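Local coordinates for protein endonuclease V (Streptomyces avermitilis, PDB 3GOC) that probably repairs deaminated DNA as a magnesium-dependent endonuclease, nicking the strand at the second phosphodiester bond 3' to a deoxyinosine, at residues A12-E15 and E16-V20; V20-E23 and L24-R27; V62-A65 and A66-D69; H199-A202 and L203-K206. All blocks are in the same frame, centred on the assembly; numbering follows the deposited sequence.

Contact 1. Residues A12-E15 and E16-V20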
ATOM      1  N   ALA A  12      27.022 -25.232  14.251  1.00 11.37           N
ATOM      2  CA  ALA A  12      27.576 -25.050  15.582  1.00 14.72           C
ATOM      3  C   ALA A  12      28.795 -24.126  15.555  1.00 16.65           C
ATOM      4  O   ALA A  12      29.325 -23.768  16.605  1.00 19.10           O
ATOM      5  CB  ALA A  12      27.950 -26.399  16.178  1.00 15.06           C
ATOM      6  N   THR A  13      29.238 -23.745  14.359  1.00 10.47           N
ATOM      7  CA  THR A  13      30.386 -22.851  14.212  1.00 12.39           C
ATOM      8  C   THR A  13      30.043 -21.732  13.231  1.00  9.95           C
ATOM      9  O   THR A  13      29.118 -21.863  12.427  1.00  9.96           O
ATOM     10  CB  THR A  13      31.629 -23.590  13.668  1.00 11.60           C
ATOM     11  OG1 THR A  13      31.437 -23.901  12.282  1.00 12.75           O
ATOM     12  CG2 THR A  13      31.869 -24.879  14.444  1.00 14.61           C
ATOM     13  N   GLU A  14      30.780 -20.626  13.294  1.00 11.23           N
ATOM     14  CA  GLU A  14      30.512 -19.517  12.389  1.00 11.48           C
ATOM     15  C   GLU A  14      30.799 -19.907  10.944  1.00 11.30           C
ATOM     16  O   GLU A  14      30.105 -19.463  10.027  1.00  8.72           O
ATOM     17  CB  GLU A  14      31.349 -18.291  12.763  1.00  9.64           C
ATOM     18  CG  GLU A  14      31.141 -17.810  14.191  1.00 14.18           C
ATOM     19  CD  GLU A  14      31.860 -16.507  14.480  1.00 17.04           C
ATOM     20  OE1 GLU A  14      32.144 -16.239  15.666  1.00 22.28           O
ATOM     21  OE2 GLU A  14      32.127 -15.744  13.527  1.00 17.93           O
ATOM     22  N   GLU A  15      31.822 -20.734  10.735  1.00  8.67           N
ATOM     23  CA  GLU A  15      32.163 -21.160   9.388  1.00  9.18           C
ATOM     24  C   GLU A  15      30.999 -21.927   8.769  1.00 10.38           C
ATOM     25  O   GLU A  15      30.658 -21.708   7.610  1.00  9.38           O
ATOM     26  CB  GLU A  15      33.407 -22.051   9.406  1.00 13.56           C
ATOM     27  CG  GLU A  15      33.878 -22.444   8.017  1.00 19.16           C
ATOM     28  CD  GLU A  15      35.052 -23.404   8.045  1.00 31.93           C
ATOM     29  OE1 GLU A  15      35.665 -23.624   6.978  1.00 36.59           O
ATOM     30  OE2 GLU A  15      35.353 -23.943   9.130  1.00 32.08           O
ATOM     31  N   GLU A  16      30.394 -22.820   9.546  1.00  9.20           N
ATOM     32  CA  GLU A  16      29.273 -23.625   9.059  1.00 10.63           C
ATOM     33  C   GLU A  16      28.063 -22.747   8.773  1.00  8.68           C
ATOM     34  O   GLU A  16      27.379 -22.928   7.764  1.00  8.64           O
ATOM     35  CB  GLU A  16      28.884 -24.693  10.086  1.00 11.21           C
ATOM     36  CG  GLU A  16      30.007 -25.653  10.444  1.00 16.83           C
ATOM     37  CD  GLU A  16      29.597 -26.712  11.451  1.00 22.26           C
ATOM     38  OE1 GLU A  16      28.619 -26.501  12.201  1.00 19.55           O
ATOM     39  OE2 GLU A  16      30.270 -27.763  11.509  1.00 26.92           O
ATOM     40  N   ALA A  17      27.801 -21.794   9.662  1.00  7.28           N
ATOM     41  CA  ALA A  17      26.658 -20.907   9.486  1.00  6.86           C
ATOM     42  C   ALA A  17      26.810 -20.046   8.236  1.00  7.41           C
ATOM     43  O   ALA A  17      25.866 -19.901   7.460  1.00  7.95           O
ATOM     44  CB  ALA A  17      26.472 -20.025  10.728  1.00  5.94           C
ATOM     45  N   ARG A  18      27.991 -19.462   8.043  1.00  8.98           N
ATOM     46  CA  ARG A  18      28.215 -18.642   6.860  1.00  8.63           C
ATOM     47  C   ARG A  18      28.080 -19.499   5.604  1.00  7.72           C
ATOM     48  O   ARG A  18      27.573 -19.038   4.580  1.00  9.89           O
ATOM     49  CB  ARG A  18      29.599 -17.990   6.892  1.00 12.23           C
ATOM     50  CG  ARG A  18      29.756 -16.921   7.962  1.00 13.58           C
ATOM     51  CD  ARG A  18      30.976 -16.057   7.678  1.00 13.85           C
ATOM     52  NE  ARG A  18      32.200 -16.851   7.619  1.00 16.81           N
ATOM     53  CZ  ARG A  18      32.954 -17.141   8.674  1.00 16.75           C
ATOM     54  NH1 ARG A  18      34.042 -17.880   8.527  1.00 17.94           N
ATOM     55  NH2 ARG A  18      32.632 -16.675   9.872  1.00 15.16           N
ATOM     56  N   ALA A  19      28.527 -20.749   5.686  1.00  9.66           N
ATOM     57  CA  ALA A  19      28.435 -21.658   4.549  1.00 10.88           C
ATOM     58  C   ALA A  19      26.969 -21.909   4.204  1.00  9.37           C
ATOM     59  O   ALA A  19      26.613 -21.992   3.029  1.00 10.49           O
ATOM     60  CB  ALA A  19      29.143 -22.974   4.867  1.00  8.42           C
ATOM     61  N   VAL A  20      26.124 -22.027   5.225  1.00  8.61           N
ATOM     62  CA  VAL A  20      24.696 -22.248   5.000  1.00  6.52           C
ATOM     63  C   VAL A  20      24.118 -21.021   4.305  1.00  8.19           C
ATOM     64  O   VAL A  20      23.336 -21.140   3.362  1.00  8.53           O
ATOM     65  CB  VAL A  20      23.931 -22.501   6.333  1.00  6.88           C
ATOM     66  CG1 VAL A  20      22.422 -22.510   6.082  1.00 10.31           C
ATOM     67  CG2 VAL A  20      24.363 -23.830   6.942  1.00  9.52           C
TER
HETATM   68  O   HOH W   1      31.036 -14.826  11.028  1.00 20.41           O

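Contact 2. Residues V20-E23 and L24-R27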
ATOM      1  N   VAL A  20      26.124 -22.027   5.225  1.00  8.61           N
ATOM      2  CA  VAL A  20      24.696 -22.248   5.000  1.00  6.52           C
ATOM      3  C   VAL A  20      24.118 -21.021   4.305  1.00  8.19           C
ATOM      4  O   VAL A  20      23.336 -21.140   3.362  1.00  8.53           O
ATOM      5  CB  VAL A  20      23.931 -22.501   6.333  1.00  6.88           C
ATOM      6  CG1 VAL A  20      22.422 -22.510   6.082  1.00 10.31           C
ATOM      7  CG2 VAL A  20      24.363 -23.830   6.942  1.00  9.52           C
ATOM      8  N   GLN A  21      24.511 -19.835   4.759  1.00  8.54           N
ATOM      9  CA  GLN A  21      24.013 -18.605   4.148  1.00  6.50           C
ATOM     10  C   GLN A  21      24.391 -18.514   2.675  1.00  8.70           C
ATOM     11  O   GLN A  21      23.551 -18.188   1.839  1.00 13.06           O
ATOM     12  CB  GLN A  21      24.562 -17.379   4.881  1.00  9.66           C
ATOM     13  CG  GLN A  21      24.156 -17.287   6.342  1.00  7.04           C
ATOM     14  CD  GLN A  21      24.654 -16.012   6.990  1.00  7.49           C
ATOM     15  OE1 GLN A  21      25.820 -15.653   6.844  1.00  9.22           O
ATOM     16  NE2 GLN A  21      23.781 -15.331   7.726  1.00  8.51           N
ATOM     17  N   ASP A  22      25.650 -18.795   2.357  1.00 12.33           N
ATOM     18  CA  ASP A  22      26.083 -18.710   0.966  1.00 16.63           C
ATOM     19  C   ASP A  22      25.408 -19.754   0.079  1.00 18.61           C
ATOM     20  O   ASP A  22      25.199 -19.522  -1.111  1.00 22.35           O
ATOM     21  CB  ASP A  22      27.606 -18.843   0.862  1.00 16.74           C
ATOM     22  CG  ASP A  22      28.338 -17.680   1.510  1.00 17.09           C
ATOM     23  OD1 ASP A  22      27.760 -16.573   1.579  1.00 22.79           O
ATOM     24  OD2 ASP A  22      29.495 -17.868   1.934  1.00 17.84           O
ATOM     25  N   GLU A  23      25.059 -20.895   0.659  1.00 12.11           N
ATOM     26  CA  GLU A  23      24.411 -21.958  -0.097  1.00 11.83           C
ATOM     27  C   GLU A  23      22.919 -21.699  -0.302  1.00 18.78           C
ATOM     28  O   GLU A  23      22.397 -21.891  -1.401  1.00 18.93           O
ATOM     29  CB  GLU A  23      24.628 -23.296   0.610  1.00 15.70           C
ATOM     30  CG  GLU A  23      26.098 -23.706   0.667  1.00 18.39           C
ATOM     31  CD  GLU A  23      26.385 -24.781   1.700  1.00 27.67           C
ATOM     32  OE1 GLU A  23      27.560 -25.192   1.826  1.00 32.20           O
ATOM     33  OE2 GLU A  23      25.441 -25.215   2.391  1.00 33.04           O
ATOM     34  N   LEU A  24      22.239 -21.252   0.750  1.00 12.45           N
ATOM     35  CA  LEU A  24      20.807 -20.980   0.667  1.00 13.41           C
ATOM     36  C   LEU A  24      20.458 -19.689  -0.072  1.00 15.35           C
ATOM     37  O   LEU A  24      19.345 -19.546  -0.584  1.00 17.70           O
ATOM     38  CB  LEU A  24      20.190 -20.942   2.071  1.00 14.13           C
ATOM     39  CG  LEU A  24      20.117 -22.264   2.843  1.00 13.80           C
ATOM     40  CD1 LEU A  24      19.462 -22.027   4.197  1.00 18.32           C
ATOM     41  CD2 LEU A  24      19.322 -23.289   2.039  1.00 16.10           C
ATOM     42  N   ARG A  25      21.401 -18.755  -0.134  1.00 15.28           N
ATOM     43  CA  ARG A  25      21.160 -17.483  -0.809  1.00 16.28           C
ATOM     44  C   ARG A  25      20.842 -17.714  -2.281  1.00 21.55           C
ATOM     45  O   ARG A  25      20.146 -16.914  -2.906  1.00 19.65           O
ATOM     46  CB  ARG A  25      22.383 -16.573  -0.694  1.00 17.37           C
ATOM     47  CG  ARG A  25      22.104 -15.125  -1.064  1.00 26.47           C
ATOM     48  CD  ARG A  25      23.346 -14.441  -1.612  1.00 35.65           C
ATOM     49  NE  ARG A  25      24.538 -14.741  -0.821  1.00 39.13           N
ATOM     50  CZ  ARG A  25      25.746 -14.253  -1.082  1.00 38.86           C
ATOM     51  NH1 ARG A  25      26.774 -14.580  -0.312  1.00 41.60           N
ATOM     52  NH2 ARG A  25      25.924 -13.436  -2.111  1.00 37.78           N
ATOM     53  N   GLY A  26      21.358 -18.812  -2.826  1.00 17.94           N
ATOM     54  CA  GLY A  26      21.122 -19.132  -4.222  1.00 19.71           C
ATOM     55  C   GLY A  26      19.685 -19.507  -4.527  1.00 20.04           C
ATOM     56  O   GLY A  26      19.305 -19.634  -5.691  1.00 18.07           O
ATOM     57  N   ARG A  27      18.879 -19.690  -3.487  1.00 18.77           N
ATOM     58  CA  ARG A  27      17.483 -20.047  -3.682  1.00 12.46           C
ATOM     59  C   ARG A  27      16.583 -18.814  -3.644  1.00 13.80           C
ATOM     60  O   ARG A  27      15.396 -18.897  -3.950  1.00 13.74           O
ATOM     61  CB  ARG A  27      17.041 -21.057  -2.616  1.00 16.79           C
ATOM     62  CG  ARG A  27      17.765 -22.398  -2.712  1.00 24.99           C
ATOM     63  CD  ARG A  27      16.791 -23.564  -2.665  1.00 35.87           C
ATOM     64  NE  ARG A  27      16.312 -23.846  -1.317  1.00 33.89           N
ATOM     65  CZ  ARG A  27      17.054 -24.407  -0.367  1.00 34.91           C
ATOM     66  NH1 ARG A  27      16.538 -24.631   0.836  1.00 35.32           N
ATOM     67  NH2 ARG A  27      18.307 -24.753  -0.625  1.00 35.05           N
TER

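Contact 3. Residues V62-A65 and A66-D69. With YES (3-(2-hydroxyethyl)-2,2-bis(hydroxymethyl)pentane-1,5-diol), chain H.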
ATOM      1  N   VAL A  62      -1.409 -13.303  11.867  1.00  5.91           N
ATOM      2  CA  VAL A  62      -1.971 -13.210  10.526  1.00  6.53           C
ATOM      3  C   VAL A  62      -3.089 -12.179  10.469  1.00  5.46           C
ATOM      4  O   VAL A  62      -4.018 -12.213  11.278  1.00  6.30           O
ATOM      5  CB  VAL A  62      -2.554 -14.566  10.076  1.00  5.75           C
ATOM      6  CG1 VAL A  62      -2.980 -14.485   8.626  1.00  6.34           C
ATOM      7  CG2 VAL A  62      -1.529 -15.666  10.273  1.00  8.06           C
ATOM      8  N   LEU A  63      -2.988 -11.258   9.518  1.00  6.73           N
ATOM      9  CA  LEU A  63      -4.004 -10.225   9.350  1.00  4.41           C
ATOM     10  C   LEU A  63      -4.725 -10.367   8.019  1.00  6.11           C
ATOM     11  O   LEU A  63      -4.191 -10.926   7.059  1.00  9.41           O
ATOM     12  CB  LEU A  63      -3.374  -8.828   9.367  1.00  9.25           C
ATOM     13  CG  LEU A  63      -2.434  -8.432  10.503  1.00  5.42           C
ATOM     14  CD1 LEU A  63      -1.925  -7.020  10.256  1.00  8.67           C
ATOM     15  CD2 LEU A  63      -3.165  -8.518  11.827  1.00  7.93           C
ATOM     16  N   ASP A  64      -5.956  -9.876   7.979  1.00  9.25           N
ATOM     17  CA  ASP A  64      -6.707  -9.848   6.735  1.00  7.38           C
ATOM     18  C   ASP A  64      -6.111  -8.575   6.131  1.00  8.12           C
ATOM     19  O   ASP A  64      -6.224  -7.495   6.710  1.00  9.54           O
ATOM     20  CB  ASP A  64      -8.200  -9.661   7.005  1.00  6.77           C
ATOM     21  CG  ASP A  64      -8.998  -9.448   5.730  1.00 17.71           C
ATOM     22  OD1 ASP A  64      -9.416  -8.303   5.480  1.00 22.60           O
ATOM     23  OD2 ASP A  64      -9.190 -10.424   4.977  1.00 19.07           O
ATOM     24  N   ALA A  65      -5.461  -8.697   4.982  1.00  7.41           N
ATOM     25  CA  ALA A  65      -4.807  -7.551   4.359  1.00  8.72           C
ATOM     26  C   ALA A  65      -5.725  -6.385   4.023  1.00  9.55           C
ATOM     27  O   ALA A  65      -5.330  -5.224   4.127  1.00 11.10           O
ATOM     28  CB  ALA A  65      -4.066  -8.006   3.108  1.00  7.99           C
ATOM     29  N   ALA A  66      -6.956  -6.690   3.635  1.00  9.76           N
ATOM     30  CA  ALA A  66      -7.897  -5.641   3.267  1.00 10.80           C
ATOM     31  C   ALA A  66      -8.353  -4.771   4.439  1.00  9.15           C
ATOM     32  O   ALA A  66      -8.458  -3.553   4.308  1.00 11.38           O
ATOM     33  CB  ALA A  66      -9.108  -6.260   2.579  1.00 11.09           C
ATOM     34  N   THR A  67      -8.617  -5.400   5.579  1.00 10.50           N
ATOM     35  CA  THR A  67      -9.106  -4.692   6.759  1.00 11.15           C
ATOM     36  C   THR A  67      -8.067  -4.479   7.857  1.00 11.54           C
ATOM     37  O   THR A  67      -8.215  -3.592   8.701  1.00 14.64           O
ATOM     38  CB  THR A  67     -10.265  -5.463   7.401  1.00 15.18           C
ATOM     39  OG1 THR A  67      -9.789  -6.743   7.840  1.00 12.31           O
ATOM     40  CG2 THR A  67     -11.393  -5.666   6.403  1.00 13.96           C
ATOM     41  N   LEU A  68      -7.028  -5.306   7.833  1.00  8.64           N
ATOM     42  CA  LEU A  68      -5.954  -5.302   8.821  1.00  9.72           C
ATOM     43  C   LEU A  68      -6.419  -5.957  10.123  1.00  8.74           C
ATOM     44  O   LEU A  68      -5.738  -5.882  11.147  1.00 11.58           O
ATOM     45  CB  LEU A  68      -5.431  -3.885   9.091  1.00 12.85           C
ATOM     46  CG  LEU A  68      -4.752  -3.173   7.915  1.00 12.29           C
ATOM     47  CD1 LEU A  68      -4.071  -1.906   8.414  1.00 19.88           C
ATOM     48  CD2 LEU A  68      -3.729  -4.087   7.269  1.00 15.02           C
ATOM     49  N   ASP A  69      -7.581  -6.603  10.084  1.00  9.86           N
ATOM     50  CA  ASP A  69      -8.081  -7.289  11.272  1.00  9.08           C
ATOM     51  C   ASP A  69      -7.279  -8.566  11.489  1.00  8.83           C
ATOM     52  O   ASP A  69      -6.835  -9.208  10.534  1.00  9.31           O
ATOM     53  CB  ASP A  69      -9.560  -7.665  11.132  1.00 12.03           C
ATOM     54  CG  ASP A  69     -10.475  -6.460  11.136  1.00 17.14           C
ATOM     55  OD1 ASP A  69     -10.151  -5.465  11.817  1.00 23.94           O
ATOM     56  OD2 ASP A  69     -11.530  -6.522  10.474  1.00 26.99           O
TER
HETATM   57  O1  YES H 304      -8.308   0.418   2.190  1.00 14.65           O
HETATM   58  C1  YES H 304      -7.373   1.182   2.884  1.00 13.93           C
HETATM   59  C2  YES H 304      -7.747   2.222   3.818  1.00 13.25           C
HETATM   60  C3  YES H 304      -8.510   3.294   2.997  1.00 12.12           C
HETATM   61  O3  YES H 304      -7.719   3.963   1.933  1.00 13.82           O
HETATM   62  C4  YES H 304      -6.489   2.712   4.572  1.00 14.77           C
HETATM   63  O4  YES H 304      -6.831   3.823   5.596  1.00 16.01           O
HETATM   64  C5  YES H 304      -8.685   1.473   4.892  1.00 14.26           C
HETATM   65  C6  YES H 304      -7.987   0.377   5.815  1.00 14.80           C
HETATM   66  C7  YES H 304      -8.885  -0.761   6.171  1.00 15.67           C
HETATM   67  O7  YES H 304      -9.636  -1.235   5.057  1.00 19.02           O
HETATM   68  C8  YES H 304      -9.495   2.411   5.862  1.00 19.73           C
HETATM   69  C9  YES H 304     -10.928   2.191   5.602  1.00 22.84           C
HETATM   70  O9  YES H 304     -11.473   2.186   4.313  1.00 27.68           O
HETATM   71  O   HOH W   2      -7.743  -9.387   2.634  1.00 15.41           O

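Contact 4. Residues H199-A202 and L203-K206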
ATOM      1  N   HIS A 199       3.276  -2.866   0.374  1.00  6.25           N
ATOM      2  CA  HIS A 199       2.739  -3.586   1.525  1.00  4.76           C
ATOM      3  C   HIS A 199       3.021  -2.827   2.813  1.00  4.23           C
ATOM      4  O   HIS A 199       2.170  -2.737   3.698  1.00  5.35           O
ATOM      5  CB  HIS A 199       3.337  -4.994   1.601  1.00  5.39           C
ATOM      6  CG  HIS A 199       2.623  -5.989   0.740  1.00  7.93           C
ATOM      7  ND1 HIS A 199       1.431  -6.573   1.115  1.00 10.93           N
ATOM      8  CD2 HIS A 199       2.896  -6.454  -0.501  1.00  9.39           C
ATOM      9  CE1 HIS A 199       1.000  -7.355   0.138  1.00  8.35           C
ATOM     10  NE2 HIS A 199       1.871  -7.299  -0.854  1.00  7.01           N
ATOM     11  N   THR A 200       4.224  -2.273   2.920  1.00  5.93           N
ATOM     12  CA  THR A 200       4.588  -1.533   4.118  1.00  4.10           C
ATOM     13  C   THR A 200       3.674  -0.317   4.294  1.00  5.08           C
ATOM     14  O   THR A 200       3.220  -0.035   5.408  1.00  5.31           O
ATOM     15  CB  THR A 200       6.077  -1.110   4.059  1.00  3.93           C
ATOM     16  OG1 THR A 200       6.889  -2.284   3.905  1.00  6.74           O
ATOM     17  CG2 THR A 200       6.498  -0.413   5.343  1.00  4.77           C
ATOM     18  N   LEU A 201       3.396   0.403   3.206  1.00  5.72           N
ATOM     19  CA  LEU A 201       2.508   1.568   3.300  1.00  3.66           C
ATOM     20  C   LEU A 201       1.099   1.120   3.684  1.00  4.47           C
ATOM     21  O   LEU A 201       0.443   1.751   4.511  1.00  5.73           O
ATOM     22  CB  LEU A 201       2.453   2.328   1.971  1.00  5.23           C
ATOM     23  CG  LEU A 201       3.717   3.082   1.546  1.00 11.89           C
ATOM     24  CD1 LEU A 201       3.479   3.728   0.186  1.00 11.55           C
ATOM     25  CD2 LEU A 201       4.072   4.145   2.591  1.00  8.17           C
ATOM     26  N   ALA A 202       0.636   0.022   3.089  1.00  4.40           N
ATOM     27  CA  ALA A 202      -0.700  -0.474   3.386  1.00  5.03           C
ATOM     28  C   ALA A 202      -0.833  -0.920   4.840  1.00  6.63           C
ATOM     29  O   ALA A 202      -1.940  -0.987   5.374  1.00  8.75           O
ATOM     30  CB  ALA A 202      -1.058  -1.619   2.441  1.00  7.57           C
ATOM     31  N   LEU A 203       0.295  -1.221   5.481  1.00  4.28           N
ATOM     32  CA  LEU A 203       0.294  -1.659   6.879  1.00  6.58           C
ATOM     33  C   LEU A 203       0.542  -0.512   7.848  1.00  7.97           C
ATOM     34  O   LEU A 203       0.547  -0.711   9.062  1.00  6.77           O
ATOM     35  CB  LEU A 203       1.368  -2.733   7.089  1.00  5.15           C
ATOM     36  CG  LEU A 203       1.102  -4.079   6.421  1.00  6.04           C
ATOM     37  CD1 LEU A 203       2.348  -4.963   6.483  1.00  5.77           C
ATOM     38  CD2 LEU A 203      -0.063  -4.752   7.131  1.00  8.27           C
ATOM     39  N   THR A 204       0.727   0.689   7.306  1.00  7.36           N
ATOM     40  CA  THR A 204       1.016   1.862   8.129  1.00  5.97           C
ATOM     41  C   THR A 204       0.115   3.088   7.922  1.00  8.69           C
ATOM     42  O   THR A 204       0.587   4.224   7.978  1.00  9.06           O
ATOM     43  CB  THR A 204       2.478   2.316   7.921  1.00  6.60           C
ATOM     44  OG1 THR A 204       2.736   2.474   6.522  1.00  5.65           O
ATOM     45  CG2 THR A 204       3.444   1.281   8.472  1.00  3.65           C
ATOM     46  N   PRO A 205      -1.191   2.886   7.697  1.00 10.97           N
ATOM     47  CA  PRO A 205      -2.035   4.068   7.503  1.00 12.86           C
ATOM     48  C   PRO A 205      -2.125   4.951   8.750  1.00 11.01           C
ATOM     49  O   PRO A 205      -2.344   6.158   8.644  1.00 15.96           O
ATOM     50  CB  PRO A 205      -3.384   3.462   7.128  1.00 15.71           C
ATOM     51  CG  PRO A 205      -3.411   2.208   7.941  1.00 16.33           C
ATOM     52  CD  PRO A 205      -2.005   1.659   7.716  1.00 14.55           C
ATOM     53  N   LYS A 206      -1.929   4.348   9.919  1.00  8.96           N
ATOM     54  CA  LYS A 206      -2.040   5.066  11.184  1.00 12.44           C
ATOM     55  C   LYS A 206      -0.725   5.270  11.930  1.00 14.93           C
ATOM     56  O   LYS A 206      -0.522   6.316  12.541  1.00 23.77           O
ATOM     57  CB  LYS A 206      -3.014   4.330  12.110  1.00 15.33           C
ATOM     58  CG  LYS A 206      -4.363   4.019  11.485  1.00 23.95           C
ATOM     59  CD  LYS A 206      -5.190   3.125  12.394  1.00 25.04           C
ATOM     60  CE  LYS A 206      -6.481   2.690  11.721  1.00 31.43           C
ATOM     61  NZ  LYS A 206      -7.275   1.780  12.596  1.00 29.69           N
TER

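Contact 1. Residues A12-E15 and E16-V20
Glu16 and the two residues just ahead of helix 14-24 are joined by a pair of side-chain-to-backbone bonds. Thr13 is the N-cap: its OG1 accepts from Glu16 N at 3.1 Å, serving one of the N-H groups that a first turn leaves without a carbonyl. A short side chain suits this task, and a hydroxyl lodged between backbone N and carbonyl carbon (chi1 72°) comes within reach of Glu16 N. Glu16 reaches the other way with an extended chain that passes beside Thr13 OG1, and its OE1 takes the N-H of Ala12 almost straight, Ala12 N to OE1 being 2.9 Å.

Charge links the next turn. Glu14 OE2 and Arg18 NH2 form a long salt bridge of 3.8 Å, their flat groups nearly perpendicular. One water fills in, donating to Glu14 OE2 and accepting from Arg18 NH2 at 2.7 Å; both oxygens lie at the edge of the guanidinium. The bend at chi3 (-59°) folds the arginine back, laying one face of its head over Glu14 O and Glu15 CA. With an alanine in place of Arg18, Glu14 would probably lose this charged mate and the water the N-H donor it accepts from.

Backbone bonds carry Ala17, Arg18 and Ala19 back to Thr13, Glu14 and Glu15. Small Ala17 lets the helix settle against Phe82 and Leu88. Together these features make a classic N-capped helix start, its acidic first turn probably favoured by the helix dipole.

Contact 2. Residues V20-E23 and L24-R27
Leu24 lies alongside Val20 on the last turn of the helix, the two side chains pointing the same way, with CD1 of Leu24 3.5 Å from CG1 of Val20. Its N-H closes the turn on Val20 O (N to O 2.8 Å). A branched apolar residue fits here because its side chain also meets Phe124 and, on helix 126-134, His129 and Leu133.

Arg25 still bonds through its N to Gln21 O at 3.0 Å. With CG opposite the backbone N (chi1 -166°) and a bend at chi3, its chain runs back beside Asp22, so that NH1 reaches Asp22 OD1 at 2.9 Å in a hydrogen-bonded salt bridge, a common side-chain pairing along helices. The carboxylate oxygen lies near the guanidinium plane, yet is itself approached from above the carboxylate plane. Arg122 makes a second salt bridge to the same OD1, so two arginines share it.

At Gly26 the regular pattern lapses, its N being 4.3 Å from Asp22 O, too far for a helical bond. Arg27 N turns back to Leu24 O, three residues earlier, and its side chain reaches Val132. This change from four-residue to three-residue bonding is characteristic of a helix C-terminus, here at the protein surface.

Contact 3. Residues V62-A65 and A66-D69
Asp64, at the end of strand 55-64, grips Thr67 through a single carboxylate oxygen. OD1 accepts from Thr67 OG1 at 2.9 Å and from Thr67 N at 3.0 Å, the two donors arriving from opposite faces of the carboxylate plane, both on its anti side. CG stands opposite the backbone N (chi1 173°), which brings OD1 towards Thr67. The backbone of Asp64 works as well: its N donates to Asp69 O at 2.8 Å, and its O receives Leu68 N at a short 2.6 Å. An aspartate suits the place because its arm is just long enough to span the turn. With an alanine here OD1 is gone, and the N-H and hydroxyl of Thr67 would probably be left without this acceptor, the threonine freer to turn. That hydroxyl also accepts from Asp69 N at 3.2 Å, an ST turn.

Ala66 sets its CB 3.6 Å from Asp64 OD1, while its N donates to a water that weakly reaches OD2. Its O accepts from O7 of the bound polyol at 2.7 Å; the polyol also bonds to Asp102 and Cys106 of the second subunit, whose Pro107 packs on Ala66 and Thr67.

Leu68 has a positive phi (76°), the left-handed conformation that brings the chain round into strand 70-79. Its CD2 comes back to 3.7 Å from Ala65 O, and the side chain also meets Glu211. With Asp64 receiving N-H and O-H donors, the beta hairpin is closed largely by its own polar groups, and such a setting is likely to favour an ionised carboxylate.

Contact 4. Residues H199-A202 and L203-K206
Leu203 and Thr204 turn their side chains back over carbonyls of the last turn of helix 193-202, a helix C-terminus that opens into a loop. Leu203 lays its branch point over one of these oxygens, CG lying 3.2 Å from His199 O. Its N-H is shared weakly between two carbonyls, His199 O at 3.0 Å and Thr200 O at 3.2 Å, as the chain passes from the regular helix into a tighter turn. The leucine side chain then meets Leu68, an apolar neighbour that suits it.

Thr204 approaches the same helix end through its hydroxyl. A chi1 of 52° tucks OG1 in against its own backbone and 2.8 Å from Thr200 O, with Leu201 O also near, so its one proton has two acceptors to choose from. The methyl CG2 comes within 3.3 Å of Thr200 O as well. The short threonine side chain thus brings its hydroxyl within reach of the helix carbonyls. Thr204 N donates to Leu201 O at 3.0 Å, from well above the carbonyl plane (67° out of it). Arg157 binds both Leu201 O and Thr204 OG1, which ties the helix end to another loop.

Within the helix, Thr200 faces the sheet, touching Ile139, Val141, Val183 and Val185, while its OG1 bonds to Ala196 O. Leu201 packs on Leu174 and on Arg27 of the second subunit. Past the turn, Pro205 lines the pocket of the bound polyol with Ala66 and Thr67; it has no N-H to offer a helical carbonyl, and its ring sets CD 3.5 Å from Ala202 O.

From the N terminus, contact 1 begins helix 14-24 and contact 2 ends it; they share Val20, with centres about 11 Å apart. Neither closes a long loop: each joins neighbouring turns of one helix, whose faces rest on loops and helix 126-134. Further along, contact 3 closes the hairpin between strands 55-64 and 70-79 at the edge of the sheet, and contact 4 follows in series, leading helix 193-202 into the loop before helix 211-228. No contacts nest or cross. Contacts 3 and 4 nevertheless meet in space, Leu68 CD2 packing 3.7 Å from Leu203 CD2, and both border the bound polyol. They lie across the chain's centre from contacts 1 and 2.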